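Local coordinates for p-47 protein (Clostridium botulinum E1 str. 'BoNT E Beluga', PDB 5WIX) that is of unknown function but has a tubular lipid-binding (TULIP) fold resembling bactericidal/permeability-increasing protein, which suggests a role in binding lipids or other apolar molecules, at residues T274-Y286 with Y295-F307. Sequence-based numbering, arbitrary orientation.
Sequences TGIIKNKNTLNWY and YYPEINDFSMELF
The indole of W285 meets P297 and I299 obliquely, with CD1 of I299 coming 3.4 Å from CE3 of W285, while CD2 of Y286 lies 3.5 Å above one face of the W285 indole, near its rim. A chi1 of -156° swings the indole away from the backbone N and past P297 to helix 370-390, where NE1 bonds S386 and F387, which I299 also touches, packs edge-to-face. In F302, I277 CG2 sits at the ring edge, 4.2 Å from CE2, L283 CD1 approaches obliquely, and F265 of strand 265-269 makes an edge-to-face contact. The pair illustrates how a curled antiparallel sheet, here in a TULIP-type domain, packs against helices: the face carrying I277 and M304 touches L248 of helix 240-252. Strands 275-279 and 302-307 pair through these two residues, I277 N to M304 O at 3.0 Å and M304 N to I277 O at 2.8 Å. Beyond K278 the register slips by one before L283 bonds I299, and the N279 side chain bridges the break. N279 OD1 accepts F302 N at 2.8 Å, the donor lying above the carbonyl plane; ND2 reaches N281 O and, weakly, N300 O. N300 and D301 form a classic beta bulge opposite S317, whose hydroxyl bonds D301 OD1.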
ATOM      1  N   THR A 274       9.669   7.281   7.703  1.00100.08           N
ATOM      2  CA  THR A 274       9.178   8.493   8.352  1.00103.77           C
ATOM      3  C   THR A 274       9.833   9.706   7.694  1.00101.96           C
ATOM      4  O   THR A 274      11.046   9.706   7.481  1.00113.56           O
ATOM      5  CB  THR A 274       9.493   8.464   9.859  1.00120.61           C
ATOM      6  OG1 THR A 274       8.972   7.255  10.412  1.00140.12           O
ATOM      7  CG2 THR A 274       8.874   9.631  10.591  1.00128.07           C
ATOM      8  N   GLY A 275       9.047  10.734   7.371  1.00 86.90           N
ATOM      9  CA  GLY A 275       9.578  11.872   6.638  1.00 87.80           C
ATOM     10  C   GLY A 275       8.953  13.241   6.882  1.00 96.78           C
ATOM     11  O   GLY A 275       7.733  13.365   7.051  1.00105.07           O
ATOM     12  N   ILE A 276       9.800  14.274   6.876  1.00 86.24           N
ATOM     13  CA  ILE A 276       9.371  15.668   7.051  1.00 87.72           C
ATOM     14  C   ILE A 276       9.544  16.533   5.785  1.00 83.87           C
ATOM     15  O   ILE A 276      10.530  16.403   5.056  1.00 93.39           O
ATOM     16  CB  ILE A 276      10.142  16.330   8.212  1.00 87.89           C
ATOM     17  CG1 ILE A 276       9.699  15.726   9.537  1.00101.02           C
ATOM     18  CG2 ILE A 276       9.915  17.836   8.249  1.00 81.44           C
ATOM     19  CD1 ILE A 276      10.193  16.495  10.745  1.00122.42           C
ATOM     20  N   ILE A 277       8.580  17.410   5.528  1.00 67.59           N
ATOM     21  CA  ILE A 277       8.706  18.369   4.440  1.00 71.32           C
ATOM     22  C   ILE A 277       9.421  19.650   4.876  1.00 78.06           C
ATOM     23  O   ILE A 277       8.881  20.438   5.660  1.00 73.98           O
ATOM     24  CB  ILE A 277       7.340  18.758   3.884  1.00 61.75           C
ATOM     25  CG1 ILE A 277       6.641  17.532   3.288  1.00 72.34           C
ATOM     26  CG2 ILE A 277       7.500  19.851   2.840  1.00 65.20           C
ATOM     27  CD1 ILE A 277       5.242  17.803   2.684  1.00 71.62           C
ATOM     28  N   LYS A 278      10.631  19.862   4.379  1.00 87.46           N
ATOM     29  CA  LYS A 278      11.270  21.155   4.566  1.00 97.35           C
ATOM     30  C   LYS A 278      11.453  21.887   3.231  1.00 94.63           C
ATOM     31  O   LYS A 278      11.449  21.274   2.164  1.00 96.13           O
ATOM     32  CB  LYS A 278      12.605  20.986   5.279  1.00100.34           C
ATOM     33  CG  LYS A 278      12.471  20.620   6.748  1.00102.72           C
ATOM     34  CD  LYS A 278      13.730  21.039   7.498  1.00121.28           C
ATOM     35  CE  LYS A 278      13.636  20.757   8.987  1.00130.69           C
ATOM     36  NZ  LYS A 278      13.671  19.295   9.277  1.00136.15           N
ATOM     37  N   ASN A 279      11.583  23.207   3.286  1.00 95.94           N
ATOM     38  CA  ASN A 279      11.910  23.977   2.087  1.00 88.07           C
ATOM     39  C   ASN A 279      13.395  23.849   1.711  1.00 92.07           C
ATOM     40  O   ASN A 279      14.276  23.786   2.585  1.00 84.49           O
ATOM     41  CB  ASN A 279      11.543  25.440   2.284  1.00 75.74           C
ATOM     42  CG  ASN A 279      12.321  26.086   3.409  1.00 87.66           C
ATOM     43  OD1 ASN A 279      12.621  25.458   4.426  1.00 92.65           O
ATOM     44  ND2 ASN A 279      12.655  27.355   3.228  1.00100.42           N
ATOM     45  N   LYS A 280      13.669  23.796   0.408  1.00 91.87           N
ATOM     46  CA  LYS A 280      15.037  23.598  -0.084  1.00 92.91           C
ATOM     47  C   LYS A 280      15.760  24.924  -0.068  1.00 87.29           C
ATOM     48  O   LYS A 280      16.984  24.986   0.036  1.00 88.43           O
ATOM     49  CB  LYS A 280      15.037  23.006  -1.504  1.00 96.57           C
ATOM     50  CG  LYS A 280      16.427  22.649  -2.065  1.00 97.34           C
ATOM     51  CD  LYS A 280      16.378  22.253  -3.558  1.00 98.38           C
ATOM     52  CE  LYS A 280      15.726  20.884  -3.798  1.00 96.45           C
ATOM     53  NZ  LYS A 280      15.661  20.523  -5.251  1.00 90.28           N
ATOM     54  N   ASN A 281      14.962  25.984  -0.156  1.00 92.36           N
ATOM     55  CA  ASN A 281      15.444  27.350  -0.296  1.00 86.45           C
ATOM     56  C   ASN A 281      14.311  28.360  -0.149  1.00 95.36           C
ATOM     57  O   ASN A 281      13.177  27.991   0.198  1.00 92.33           O
ATOM     58  CB  ASN A 281      16.132  27.534  -1.647  1.00 73.65           C
ATOM     59  CG  ASN A 281      15.310  26.983  -2.801  1.00 80.45           C
ATOM     60  OD1 ASN A 281      14.088  27.129  -2.843  1.00 91.96           O
ATOM     61  ND2 ASN A 281      15.983  26.334  -3.740  1.00 80.30           N
ATOM     62  N   THR A 282      14.616  29.625  -0.438  1.00 90.24           N
ATOM     63  CA  THR A 282      13.662  30.705  -0.244  1.00 72.45           C
ATOM     64  C   THR A 282      12.428  30.492  -1.123  1.00 75.55           C
ATOM     65  O   THR A 282      12.538  30.269  -2.333  1.00 85.22           O
ATOM     66  CB  THR A 282      14.292  32.096  -0.546  1.00 80.52           C
ATOM     67  OG1 THR A 282      15.488  32.278   0.228  1.00 88.34           O
ATOM     68  CG2 THR A 282      13.306  33.211  -0.212  1.00 62.20           C
ATOM     69  N   LEU A 283      11.254  30.540  -0.501  1.00 63.41           N
ATOM     70  CA  LEU A 283      10.001  30.448  -1.234  1.00 82.10           C
ATOM     71  C   LEU A 283       9.483  31.841  -1.588  1.00 81.62           C
ATOM     72  O   LEU A 283       9.178  32.642  -0.698  1.00 83.31           O
ATOM     73  CB  LEU A 283       8.956  29.684  -0.411  1.00 81.03           C
ATOM     74  CG  LEU A 283       9.500  28.450   0.308  1.00 82.83           C
ATOM     75  CD1 LEU A 283       8.429  27.817   1.209  1.00 82.25           C
ATOM     76  CD2 LEU A 283      10.037  27.442  -0.699  1.00 80.34           C
ATOM     77  N   ASN A 284       9.367  32.138  -2.880  1.00 64.28           N
ATOM     78  CA  ASN A 284       8.909  33.475  -3.273  1.00 58.26           C
ATOM     79  C   ASN A 284       7.395  33.540  -3.423  1.00 58.68           C
ATOM     80  O   ASN A 284       6.820  33.072  -4.426  1.00 60.41           O
ATOM     81  CB  ASN A 284       9.598  33.912  -4.563  1.00 53.22           C
ATOM     82  CG  ASN A 284      11.118  33.866  -4.448  1.00 64.63           C
ATOM     83  OD1 ASN A 284      11.708  34.423  -3.517  1.00 57.53           O
ATOM     84  ND2 ASN A 284      11.755  33.168  -5.384  1.00 57.65           N
ATOM     85  N   TRP A 285       6.743  34.104  -2.410  1.00 48.70           N
ATOM     86  CA  TRP A 285       5.290  34.189  -2.440  1.00 57.88           C
ATOM     87  C   TRP A 285       4.812  35.036  -3.606  1.00 59.93           C
ATOM     88  O   TRP A 285       5.544  35.877  -4.142  1.00 74.25           O
ATOM     89  CB  TRP A 285       4.752  34.767  -1.144  1.00 53.07           C
ATOM     90  CG  TRP A 285       3.357  34.375  -0.880  1.00 67.10           C
ATOM     91  CD1 TRP A 285       2.241  35.124  -1.081  1.00 81.50           C
ATOM     92  CD2 TRP A 285       2.913  33.124  -0.361  1.00 75.11           C
ATOM     93  NE1 TRP A 285       1.118  34.421  -0.711  1.00 73.66           N
ATOM     94  CE2 TRP A 285       1.506  33.187  -0.264  1.00 79.01           C
ATOM     95  CE3 TRP A 285       3.566  31.955   0.033  1.00 64.77           C
ATOM     96  CZ2 TRP A 285       0.744  32.127   0.203  1.00 71.86           C
ATOM     97  CZ3 TRP A 285       2.808  30.905   0.494  1.00 75.35           C
ATOM     98  CH2 TRP A 285       1.408  30.997   0.576  1.00 72.13           C
ATOM     99  N   TYR A 286       3.570  34.813  -3.995  1.00 66.02           N
ATOM    100  CA  TYR A 286       2.975  35.623  -5.040  1.00 61.32           C
ATOM    101  C   TYR A 286       2.558  37.002  -4.502  1.00 60.97           C
ATOM    102  O   TYR A 286       2.507  37.220  -3.296  1.00 56.08           O
ATOM    103  CB  TYR A 286       1.787  34.885  -5.664  1.00 62.58           C
ATOM    104  CG  TYR A 286       0.611  34.657  -4.747  1.00 60.64           C
ATOM    105  CD1 TYR A 286      -0.382  35.617  -4.612  1.00 62.28           C
ATOM    106  CD2 TYR A 286       0.478  33.467  -4.028  1.00 66.08           C
ATOM    107  CE1 TYR A 286      -1.474  35.408  -3.781  1.00 87.53           C
ATOM    108  CE2 TYR A 286      -0.617  33.245  -3.195  1.00 63.23           C
ATOM    109  CZ  TYR A 286      -1.590  34.215  -3.077  1.00 74.70           C
ATOM    110  OH  TYR A 286      -2.678  34.024  -2.247  1.00 70.32           O
ATOM    111  N   TYR A 295       2.644  43.684  -2.498  1.00 72.30           N
ATOM    112  CA  TYR A 295       3.744  43.196  -1.674  1.00 66.70           C
ATOM    113  C   TYR A 295       4.032  41.725  -2.007  1.00 63.87           C
ATOM    114  O   TYR A 295       3.151  41.010  -2.489  1.00 67.19           O
ATOM    115  CB  TYR A 295       3.435  43.406  -0.195  1.00 64.97           C
ATOM    116  CG  TYR A 295       3.110  44.857   0.146  1.00 57.37           C
ATOM    117  CD1 TYR A 295       4.051  45.681   0.757  1.00 55.00           C
ATOM    118  CD2 TYR A 295       1.850  45.398  -0.140  1.00 58.04           C
ATOM    119  CE1 TYR A 295       3.749  47.005   1.068  1.00 68.21           C
ATOM    120  CE2 TYR A 295       1.538  46.707   0.167  1.00 69.97           C
ATOM    121  CZ  TYR A 295       2.488  47.517   0.768  1.00 78.88           C
ATOM    122  OH  TYR A 295       2.161  48.831   1.062  1.00 72.75           O
ATOM    123  N   TYR A 296       5.277  41.297  -1.789  1.00 53.63           N
ATOM    124  CA  TYR A 296       5.769  39.999  -2.252  1.00 57.44           C
ATOM    125  C   TYR A 296       6.567  39.311  -1.173  1.00 69.13           C
ATOM    126  O   TYR A 296       7.801  39.266  -1.237  1.00 66.61           O
ATOM    127  CB  TYR A 296       6.655  40.144  -3.486  1.00 56.59           C
ATOM    128  CG  TYR A 296       5.943  40.547  -4.748  1.00 63.19           C
ATOM    129  CD1 TYR A 296       5.619  39.603  -5.704  1.00 69.15           C
ATOM    130  CD2 TYR A 296       5.603  41.873  -4.990  1.00 68.93           C
ATOM    131  CE1 TYR A 296       4.974  39.961  -6.869  1.00 79.07           C
ATOM    132  CE2 TYR A 296       4.950  42.252  -6.163  1.00 66.26           C
ATOM    133  CZ  TYR A 296       4.639  41.287  -7.101  1.00 81.27           C
ATOM    134  OH  TYR A 296       3.988  41.637  -8.271  1.00 89.28           O
ATOM    135  N   PRO A 297       5.866  38.738  -0.184  1.00 66.82           N
ATOM    136  CA  PRO A 297       6.563  38.225   1.002  1.00 56.88           C
ATOM    137  C   PRO A 297       7.390  37.016   0.647  1.00 62.19           C
ATOM    138  O   PRO A 297       7.145  36.421  -0.399  1.00 77.43           O
ATOM    139  CB  PRO A 297       5.426  37.871   1.947  1.00 54.01           C
ATOM    140  CG  PRO A 297       4.309  37.501   1.026  1.00 60.96           C
ATOM    141  CD  PRO A 297       4.432  38.398  -0.174  1.00 55.20           C
ATOM    142  N   GLU A 298       8.364  36.670   1.484  1.00 63.76           N
ATOM    143  CA  GLU A 298       9.135  35.455   1.251  1.00 71.69           C
ATOM    144  C   GLU A 298       9.308  34.655   2.532  1.00 87.45           C
ATOM    145  O   GLU A 298       9.800  35.166   3.544  1.00101.37           O
ATOM    146  CB  GLU A 298      10.496  35.781   0.637  1.00 63.66           C
ATOM    147  CG  GLU A 298      11.305  36.763   1.429  1.00 83.34           C
ATOM    148  CD  GLU A 298      12.417  37.393   0.611  1.00102.04           C
ATOM    149  OE1 GLU A 298      13.561  36.903   0.742  1.00 94.69           O
ATOM    150  OE2 GLU A 298      12.151  38.368  -0.149  1.00 96.43           O
ATOM    151  N   ILE A 299       8.893  33.392   2.475  1.00 69.73           N
ATOM    152  CA  ILE A 299       9.127  32.461   3.564  1.00 72.84           C
ATOM    153  C   ILE A 299      10.550  31.913   3.474  1.00 73.67           C
ATOM    154  O   ILE A 299      10.972  31.432   2.418  1.00 73.18           O
ATOM    155  CB  ILE A 299       8.120  31.296   3.542  1.00 63.62           C
ATOM    156  CG1 ILE A 299       6.683  31.820   3.620  1.00 60.44           C
ATOM    157  CG2 ILE A 299       8.373  30.406   4.726  1.00 57.38           C
ATOM    158  CD1 ILE A 299       5.749  31.265   2.555  1.00 58.24           C
ATOM    159  N   ASN A 300      11.283  31.971   4.581  1.00 70.76           N
ATOM    160  CA  ASN A 300      12.700  31.622   4.567  1.00 89.97           C
ATOM    161  C   ASN A 300      13.056  30.216   5.031  1.00 98.47           C
ATOM    162  O   ASN A 300      14.020  29.632   4.525  1.00 97.28           O
ATOM    163  CB  ASN A 300      13.469  32.625   5.408  1.00100.85           C
ATOM    164  CG  ASN A 300      13.788  33.867   4.641  1.00 97.22           C
ATOM    165  OD1 ASN A 300      14.175  33.798   3.472  1.00 92.31           O
ATOM    166  ND2 ASN A 300      13.604  35.020   5.276  1.00101.33           N
ATOM    167  N   ASP A 301      12.317  29.699   6.016  1.00111.39           N
ATOM    168  CA  ASP A 301      12.357  28.271   6.355  1.00106.19           C
ATOM    169  C   ASP A 301      10.937  27.737   6.590  1.00 92.63           C
ATOM    170  O   ASP A 301      10.077  28.407   7.175  1.00 76.45           O
ATOM    171  CB  ASP A 301      13.258  27.999   7.565  1.00114.20           C
ATOM    172  CG  ASP A 301      12.939  28.876   8.754  1.00136.73           C
ATOM    173  OD1 ASP A 301      11.753  29.182   8.994  1.00142.61           O
ATOM    174  OD2 ASP A 301      13.895  29.252   9.467  1.00149.35           O
ATOM    175  N   PHE A 302      10.695  26.526   6.102  1.00 96.49           N
ATOM    176  CA  PHE A 302       9.350  25.974   6.061  1.00 89.03           C
ATOM    177  C   PHE A 302       9.398  24.531   6.478  1.00 87.54           C
ATOM    178  O   PHE A 302      10.298  23.798   6.074  1.00 83.75           O
ATOM    179  CB  PHE A 302       8.778  26.104   4.663  1.00 81.54           C
ATOM    180  CG  PHE A 302       7.412  25.504   4.487  1.00 72.46           C
ATOM    181  CD1 PHE A 302       6.284  26.318   4.485  1.00 67.50           C
ATOM    182  CD2 PHE A 302       7.259  24.154   4.252  1.00 67.27           C
ATOM    183  CE1 PHE A 302       5.028  25.789   4.285  1.00 59.57           C
ATOM    184  CE2 PHE A 302       6.010  23.617   4.056  1.00 77.47           C
ATOM    185  CZ  PHE A 302       4.890  24.436   4.066  1.00 74.38           C
ATOM    186  N   SER A 303       8.419  24.123   7.273  1.00 94.96           N
ATOM    187  CA  SER A 303       8.380  22.755   7.760  1.00 94.70           C
ATOM    188  C   SER A 303       6.943  22.251   7.894  1.00 92.34           C
ATOM    189  O   SER A 303       6.072  22.936   8.431  1.00 95.68           O
ATOM    190  CB  SER A 303       9.103  22.646   9.094  1.00 86.12           C
ATOM    191  OG  SER A 303       8.223  22.099  10.060  1.00 97.53           O
ATOM    192  N   MET A 304       6.707  21.053   7.375  1.00 91.02           N
ATOM    193  CA  MET A 304       5.431  20.369   7.533  1.00 83.03           C
ATOM    194  C   MET A 304       5.706  18.916   7.912  1.00 82.87           C
ATOM    195  O   MET A 304       6.179  18.144   7.080  1.00 85.03           O
ATOM    196  CB  MET A 304       4.613  20.451   6.244  1.00 63.58           C
ATOM    197  CG  MET A 304       3.118  20.184   6.408  1.00 57.94           C
ATOM    198  SD  MET A 304       2.170  20.282   4.855  1.00 76.71           S
ATOM    199  CE  MET A 304       0.648  21.073   5.385  1.00 73.72           C
ATOM    200  N   GLU A 305       5.455  18.551   9.169  1.00 95.17           N
ATOM    201  CA  GLU A 305       5.603  17.155   9.628  1.00105.25           C
ATOM    202  C   GLU A 305       4.245  16.558  10.014  1.00 90.35           C
ATOM    203  O   GLU A 305       3.325  17.283  10.400  1.00 75.05           O
ATOM    204  CB  GLU A 305       6.590  17.055  10.815  1.00108.25           C
ATOM    205  CG  GLU A 305       6.010  17.366  12.199  1.00120.00           C
ATOM    206  CD  GLU A 305       7.063  17.339  13.316  1.00132.82           C
ATOM    207  OE1 GLU A 305       8.135  17.957  13.139  1.00139.44           O
ATOM    208  OE2 GLU A 305       6.817  16.705  14.371  1.00126.12           O
ATOM    209  N   LEU A 306       4.107  15.240   9.900  1.00 88.40           N
ATOM    210  CA  LEU A 306       2.828  14.617  10.239  1.00 77.33           C
ATOM    211  C   LEU A 306       2.682  14.505  11.750  1.00 75.39           C
ATOM    212  O   LEU A 306       3.630  14.157  12.458  1.00 77.55           O
ATOM    213  CB  LEU A 306       2.694  13.253   9.589  1.00 78.40           C
ATOM    214  CG  LEU A 306       1.267  12.721   9.592  1.00 78.15           C
ATOM    215  CD1 LEU A 306       0.364  13.653   8.828  1.00 76.58           C
ATOM    216  CD2 LEU A 306       1.209  11.326   9.005  1.00 86.39           C
ATOM    217  N   PHE A 307       1.479  14.785  12.237  1.00 80.21           N
ATOM    218  CA  PHE A 307       1.258  15.050  13.659  1.00 91.45           C
ATOM    219  C   PHE A 307      -0.078  14.447  14.145  1.00 94.43           C
ATOM    220  O   PHE A 307      -1.110  14.560  13.472  1.00103.38           O
ATOM    221  CB  PHE A 307       1.342  16.575  13.864  1.00 90.53           C
ATOM    222  CG  PHE A 307       0.696  17.098  15.119  1.00 95.14           C
ATOM    223  CD1 PHE A 307       1.343  17.023  16.339  1.00103.29           C
ATOM    224  CD2 PHE A 307      -0.525  17.762  15.052  1.00101.41           C
ATOM    225  CE1 PHE A 307       0.755  17.546  17.485  1.00118.59           C
ATOM    226  CE2 PHE A 307      -1.121  18.282  16.193  1.00113.10           C
ATOM    227  CZ  PHE A 307      -0.482  18.175  17.409  1.00119.66           C
TER